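Local coordinates for protein HP0958 (Helicobacter pylori, PDB 3NA7) that probably acts in flagellar biogenesis, as a chaperone in flagellum export and in post-transcriptional gene regulation, at residues L49-E54 with K121-K126; A74-I79 with D100-R105. All coordinates share one frame; numbering follows the deposited sequence.

Overall arrangement
Both contacts pair the same two long helices, 24-85 and 91-171, the arms of a kinked antiparallel coiled-coil hairpin. Interaction 2 is nested inside the loop that interaction 1 closes, nearer the turn joining the arms; 20 residues separate its segments, against 66 for interaction 1. Their centres are about 34 Å apart and their nearest atoms about 21 Å. Both lie on the same side of the chain's centre, their centres about 24 Å and 55 Å from it. The side chain of Lys-103 in interaction 2 is about 6 Å from a bound magnesium ion. The zinc ion, held by Cys-201, Cys-204, Cys-225 and Cys-228, belongs to the separate zinc-ribbon domain.

Interaction 1. Residues L49-E54 with K121-K126; sequences LNLEEE and KRKSEK
Within the antiparallel coiled-coil hairpin, helices 24-85 and 91-171 meet here through Leu-51 and Lys-123, whose CA atoms are the nearest pair across the two segments, 6.3 Å apart. The local axes run 9.7 Å apart at 168°, nearly antiparallel. Leu-51 splits its two methyls between successive lysines of the other arm: CD2 lies against CG of Lys-123 at 3.8 Å, while CD1 meets CG of Lys-126 at 3.5 Å, the side chains of Leu-51 and Lys-126 crossing at about a right angle. Lys-126 thus contributes aliphatic carbon here, its chain bending at chi2 (65°) and carrying the amine away from the contact. Lys-123 does two jobs. Its CB and CG pack on leucine, and beyond them CD and CE pass over CB of Glu-54, the latter at 3.8 Å. A last bend at chi4 (-72°) brings NZ to the carboxylate, where it forms a salt bridge that lies at the margin of the apolar contact. Leu-51 also reaches Gln-127 and Leu-130, and Lys-123 touches Leu-58, so side-chain packing between the two arms carries on beyond the two segments. The carboxylate of Glu-54 is gripped from both of its oxygens: NZ of Lys-123 meets OE1 at 2.8 Å from above the carboxylate plane, and ND2 of Asn-50, one turn earlier in the same helix, donates to OE2 at 2.7 Å.

Interaction 2. Residues A74-I79 with D100-R105; sequences AKIASI and DIAKER
Apolar packing carries the meeting of Ile-76 and Ile-79 with Ala-102, a layer of the antiparallel coiled coil in which two branched side chains from helix 24-85 close on one methyl from helix 91-171. CG1 of Ile-76 sits 3.7 Å from CB of Ala-102. CD1 of Ile-79, one turn further along, approaches the same methyl at 4.3 Å, a looser touch. Ala-102 is also the nearest backbone neighbour of Ile-76, with their CA atoms 6.3 Å apart, and the local axes approach to 9.5 Å at 160°.

The second kind of contact is between side chain and backbone. With CG1 of Ile-76 anti to its own carbonyl carbon (chi1 -64°) and the chain extended beyond it, CD1 passes the methyl of Ala-102 and rests on the main chain, 3.8 Å from O of Ala-102 and 3.9 Å from N of Lys-103. The alkyl chain of Lys-103 borders this spot more loosely, its CG being 4.4 Å from CD1.

Outside the two segments, Ile-76 continues onto Ser-106, while Ile-79 lies against Glu-98 and Glu-99 of helix 91-171. No hydrogen bond or salt bridge joins the two segments. Cohesion across this layer therefore comes from van der Waals and hydrophobic contact, the small methyl of Ala-102 facing the branched side chains.

Interaction 1. Residues L49-E54 with K121-K126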
loop_
_atom_site.group_PDB
_atom_site.type_symbol
_atom_site.label_atom_id
_atom_site.label_comp_id
_atom_site.label_asym_id
_atom_site.label_seq_id
_atom_site.Cartn_x
_atom_site.Cartn_y
_atom_site.Cartn_z
ATOM N N LEU A 49 3.228 4.184 18.022
ATOM C CA LEU A 49 3.648 2.970 18.721
ATOM C C LEU A 49 5.126 2.646 18.482
ATOM O O LEU A 49 5.811 2.226 19.393
ATOM C CB LEU A 49 2.752 1.776 18.353
ATOM C CG LEU A 49 1.288 1.838 18.849
ATOM C CD1 LEU A 49 0.381 0.846 18.121
ATOM C CD2 LEU A 49 1.167 1.619 20.373
ATOM N N ASN A 50 5.614 2.836 17.261
ATOM C CA ASN A 50 7.040 2.712 16.999
ATOM C C ASN A 50 7.853 3.693 17.861
ATOM O O ASN A 50 8.741 3.297 18.607
ATOM C CB ASN A 50 7.347 2.898 15.513
ATOM C CG ASN A 50 8.836 2.786 15.222
ATOM O OD1 ASN A 50 9.381 1.678 15.124
ATOM N ND2 ASN A 50 9.512 3.932 15.131
ATOM N N LEU A 51 7.527 4.974 17.789
ATOM C CA LEU A 51 8.161 5.930 18.668
ATOM C C LEU A 51 8.109 5.520 20.146
ATOM O O LEU A 51 9.021 5.864 20.892
ATOM C CB LEU A 51 7.576 7.318 18.503
ATOM C CG LEU A 51 7.886 8.101 17.246
ATOM C CD1 LEU A 51 6.824 9.209 17.088
ATOM C CD2 LEU A 51 9.295 8.682 17.290
ATOM N N GLU A 52 7.077 4.787 20.569
ATOM C CA GLU A 52 7.041 4.317 21.954
ATOM C C GLU A 52 8.069 3.222 22.217
ATOM O O GLU A 52 8.670 3.213 23.278
ATOM C CB GLU A 52 5.647 3.875 22.425
ATOM C CG GLU A 52 5.542 3.696 23.974
ATOM C CD GLU A 52 5.651 5.015 24.785
ATOM O OE1 GLU A 52 5.558 6.109 24.202
ATOM O OE2 GLU A 52 5.822 4.961 26.025
ATOM N N GLU A 53 8.280 2.320 21.263
ATOM C CA GLU A 53 9.367 1.335 21.394
ATOM C C GLU A 53 10.742 2.021 21.458
ATOM O O GLU A 53 11.599 1.623 22.254
ATOM C CB GLU A 53 9.334 0.278 20.290
ATOM C CG GLU A 53 8.140 -0.685 20.340
ATOM C CD GLU A 53 7.958 -1.371 21.705
ATOM O OE1 GLU A 53 8.691 -2.353 21.994
ATOM O OE2 GLU A 53 7.066 -0.936 22.483
ATOM N N GLU A 54 10.954 3.059 20.653
ATOM C CA GLU A 54 12.231 3.768 20.712
ATOM C C GLU A 54 12.427 4.502 22.030
ATOM O O GLU A 54 13.533 4.547 22.547
ATOM C CB GLU A 54 12.421 4.701 19.527
ATOM C CG GLU A 54 12.515 3.941 18.245
ATOM C CD GLU A 54 12.172 4.753 17.022
ATOM O OE1 GLU A 54 11.945 5.986 17.121
ATOM O OE2 GLU A 54 12.120 4.131 15.945
ATOM N N LYS A 121 12.072 13.248 24.996
ATOM C CA LYS A 121 11.151 14.370 24.912
ATOM C C LYS A 121 10.755 14.722 23.464
ATOM O O LYS A 121 9.573 14.980 23.196
ATOM C CB LYS A 121 11.782 15.572 25.596
ATOM C CG LYS A 121 10.846 16.549 26.267
ATOM C CD LYS A 121 11.577 17.271 27.434
ATOM C CE LYS A 121 10.716 18.368 28.080
ATOM N NZ LYS A 121 10.767 19.689 27.365
ATOM N N ARG A 122 11.723 14.740 22.539
ATOM C CA ARG A 122 11.433 15.047 21.129
ATOM C C ARG A 122 10.493 14.012 20.533
ATOM O O ARG A 122 9.638 14.339 19.708
ATOM C CB ARG A 122 12.685 15.168 20.238
ATOM C CG ARG A 122 13.670 16.329 20.526
ATOM C CD ARG A 122 13.019 17.621 21.108
ATOM N NE ARG A 122 13.826 18.140 22.228
ATOM C CZ ARG A 122 13.351 18.718 23.338
ATOM N NH1 ARG A 122 12.047 18.894 23.518
ATOM N NH2 ARG A 122 14.197 19.126 24.282
ATOM N N LYS A 123 10.666 12.765 20.940
ATOM C CA LYS A 123 9.813 11.699 20.453
ATOM C C LYS A 123 8.402 11.847 21.000
ATOM O O LYS A 123 7.458 11.614 20.263
ATOM C CB LYS A 123 10.399 10.316 20.758
ATOM C CG LYS A 123 11.698 10.022 19.938
ATOM C CD LYS A 123 12.163 8.572 20.095
ATOM C CE LYS A 123 13.495 8.312 19.378
ATOM N NZ LYS A 123 13.386 8.281 17.884
ATOM N N SER A 124 8.268 12.238 22.272
ATOM C CA SER A 124 6.965 12.462 22.898
ATOM C C SER A 124 6.238 13.657 22.254
ATOM O O SER A 124 5.010 13.621 22.103
ATOM C CB SER A 124 7.095 12.691 24.409
ATOM O OG SER A 124 7.601 11.544 25.059
ATOM N N GLU A 125 6.995 14.703 21.885
ATOM C CA GLU A 125 6.439 15.810 21.104
ATOM C C GLU A 125 5.940 15.342 19.744
ATOM O O GLU A 125 4.864 15.756 19.304
ATOM C CB GLU A 125 7.449 16.938 20.910
ATOM C CG GLU A 125 7.609 17.839 22.105
ATOM C CD GLU A 125 8.958 18.584 22.121
ATOM O OE1 GLU A 125 9.477 18.816 23.236
ATOM O OE2 GLU A 125 9.505 18.921 21.038
ATOM N N LYS A 126 6.721 14.478 19.084
ATOM C CA LYS A 126 6.313 13.951 17.786
ATOM C C LYS A 126 5.054 13.093 17.918
ATOM O O LYS A 126 4.168 13.168 17.075
ATOM C CB LYS A 126 7.442 13.163 17.112
ATOM C CG LYS A 126 7.055 12.480 15.800
ATOM C CD LYS A 126 6.716 13.536 14.727
ATOM C CE LYS A 126 6.488 12.907 13.367
ATOM N NZ LYS A 126 6.185 13.974 12.398
#

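Interaction 2. Residues A74-I79 with D100-R105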
loop_
_atom_site.group_PDB
_atom_site.type_symbol
_atom_site.label_atom_id
_atom_site.label_comp_id
_atom_site.label_asym_id
_atom_site.label_seq_id
_atom_site.Cartn_x
_atom_site.Cartn_y
_atom_site.Cartn_z
ATOM N N ALA A 74 29.631 6.771 44.273
ATOM C CA ALA A 74 30.115 5.957 45.406
ATOM C C ALA A 74 31.641 5.908 45.417
ATOM O O ALA A 74 32.267 5.959 46.482
ATOM C CB ALA A 74 29.548 4.545 45.352
ATOM N N LYS A 75 32.245 5.821 44.234
ATOM C CA LYS A 75 33.709 5.841 44.140
ATOM C C LYS A 75 34.264 7.203 44.586
ATOM O O LYS A 75 35.222 7.290 45.367
ATOM C CB LYS A 75 34.157 5.471 42.726
ATOM C CG LYS A 75 35.659 5.457 42.511
ATOM C CD LYS A 75 36.328 4.251 43.149
ATOM C CE LYS A 75 37.806 4.529 43.380
ATOM N NZ LYS A 75 38.367 3.658 44.465
ATOM N N ILE A 76 33.630 8.278 44.132
ATOM C CA ILE A 76 34.017 9.616 44.600
ATOM C C ILE A 76 33.995 9.679 46.134
ATOM O O ILE A 76 35.025 9.976 46.755
ATOM C CB ILE A 76 33.176 10.722 43.933
ATOM C CG1 ILE A 76 33.450 10.726 42.410
ATOM C CG2 ILE A 76 33.524 12.078 44.530
ATOM C CD1 ILE A 76 32.507 11.601 41.543
ATOM N N ALA A 77 32.839 9.365 46.729
ATOM C CA ALA A 77 32.683 9.260 48.184
ATOM C C ALA A 77 33.806 8.437 48.834
ATOM O O ALA A 77 34.425 8.852 49.826
ATOM C CB ALA A 77 31.318 8.670 48.525
ATOM N N SER A 78 34.081 7.271 48.263
ATOM C CA SER A 78 35.133 6.424 48.804
ATOM C C SER A 78 36.535 7.059 48.712
ATOM O O SER A 78 37.366 6.854 49.591
ATOM C CB SER A 78 35.125 5.062 48.133
ATOM O OG SER A 78 36.364 4.422 48.374
ATOM N N ILE A 79 36.797 7.810 47.642
ATOM C CA ILE A 79 38.084 8.493 47.488
ATOM C C ILE A 79 38.229 9.618 48.498
ATOM O O ILE A 79 39.298 9.806 49.064
ATOM C CB ILE A 79 38.291 9.061 46.059
ATOM C CG1 ILE A 79 38.437 7.925 45.050
ATOM C CG2 ILE A 79 39.533 9.979 46.013
ATOM C CD1 ILE A 79 38.316 8.358 43.600
ATOM N N ASP A 100 39.576 13.644 40.523
ATOM C CA ASP A 100 39.289 14.413 39.294
ATOM C C ASP A 100 38.858 13.581 38.080
ATOM O O ASP A 100 37.984 14.001 37.334
ATOM C CB ASP A 100 40.477 15.298 38.933
ATOM C CG ASP A 100 40.478 16.606 39.701
ATOM O OD1 ASP A 100 39.374 17.156 39.969
ATOM O OD2 ASP A 100 41.584 17.086 40.007
ATOM N N ILE A 101 39.472 12.417 37.889
ATOM C CA ILE A 101 39.081 11.488 36.820
ATOM C C ILE A 101 37.663 10.997 37.079
ATOM O O ILE A 101 36.828 10.950 36.173
ATOM C CB ILE A 101 40.095 10.290 36.684
ATOM C CG1 ILE A 101 41.310 10.686 35.837
ATOM C CG2 ILE A 101 39.456 9.069 36.048
ATOM C CD1 ILE A 101 42.566 10.895 36.627
ATOM N N ALA A 102 37.398 10.637 38.327
ATOM C CA ALA A 102 36.093 10.129 38.713
ATOM C C ALA A 102 35.004 11.193 38.556
ATOM O O ALA A 102 33.912 10.875 38.115
ATOM C CB ALA A 102 36.137 9.600 40.138
ATOM N N LYS A 103 35.309 12.444 38.909
ATOM C CA LYS A 103 34.415 13.594 38.643
ATOM C C LYS A 103 34.098 13.755 37.171
ATOM O O LYS A 103 32.949 14.005 36.815
ATOM C CB LYS A 103 35.024 14.908 39.138
ATOM C CG LYS A 103 34.486 15.406 40.485
ATOM C CD LYS A 103 35.368 16.548 41.060
ATOM C CE LYS A 103 34.527 17.648 41.730
ATOM N NZ LYS A 103 33.418 17.102 42.584
ATOM N N GLU A 104 35.113 13.636 36.316
ATOM C CA GLU A 104 34.892 13.748 34.885
ATOM C C GLU A 104 33.979 12.656 34.366
ATOM O O GLU A 104 33.110 12.940 33.560
ATOM C CB GLU A 104 36.198 13.797 34.078
ATOM C CG GLU A 104 36.416 15.112 33.345
ATOM C CD GLU A 104 35.237 15.553 32.458
ATOM O OE1 GLU A 104 34.956 14.952 31.386
ATOM O OE2 GLU A 104 34.593 16.552 32.824
ATOM N N ARG A 105 34.146 11.425 34.850
ATOM C CA ARG A 105 33.292 10.327 34.397
ATOM C C ARG A 105 31.851 10.582 34.838
ATOM O O ARG A 105 30.909 10.368 34.079
ATOM C CB ARG A 105 33.809 8.967 34.881
ATOM C CG ARG A 105 35.229 8.637 34.363
ATOM C CD ARG A 105 35.644 7.203 34.630
ATOM N NE ARG A 105 36.617 6.784 33.624
ATOM C CZ ARG A 105 37.871 6.414 33.872
ATOM N NH1 ARG A 105 38.337 6.367 35.115
ATOM N NH2 ARG A 105 38.663 6.078 32.863
#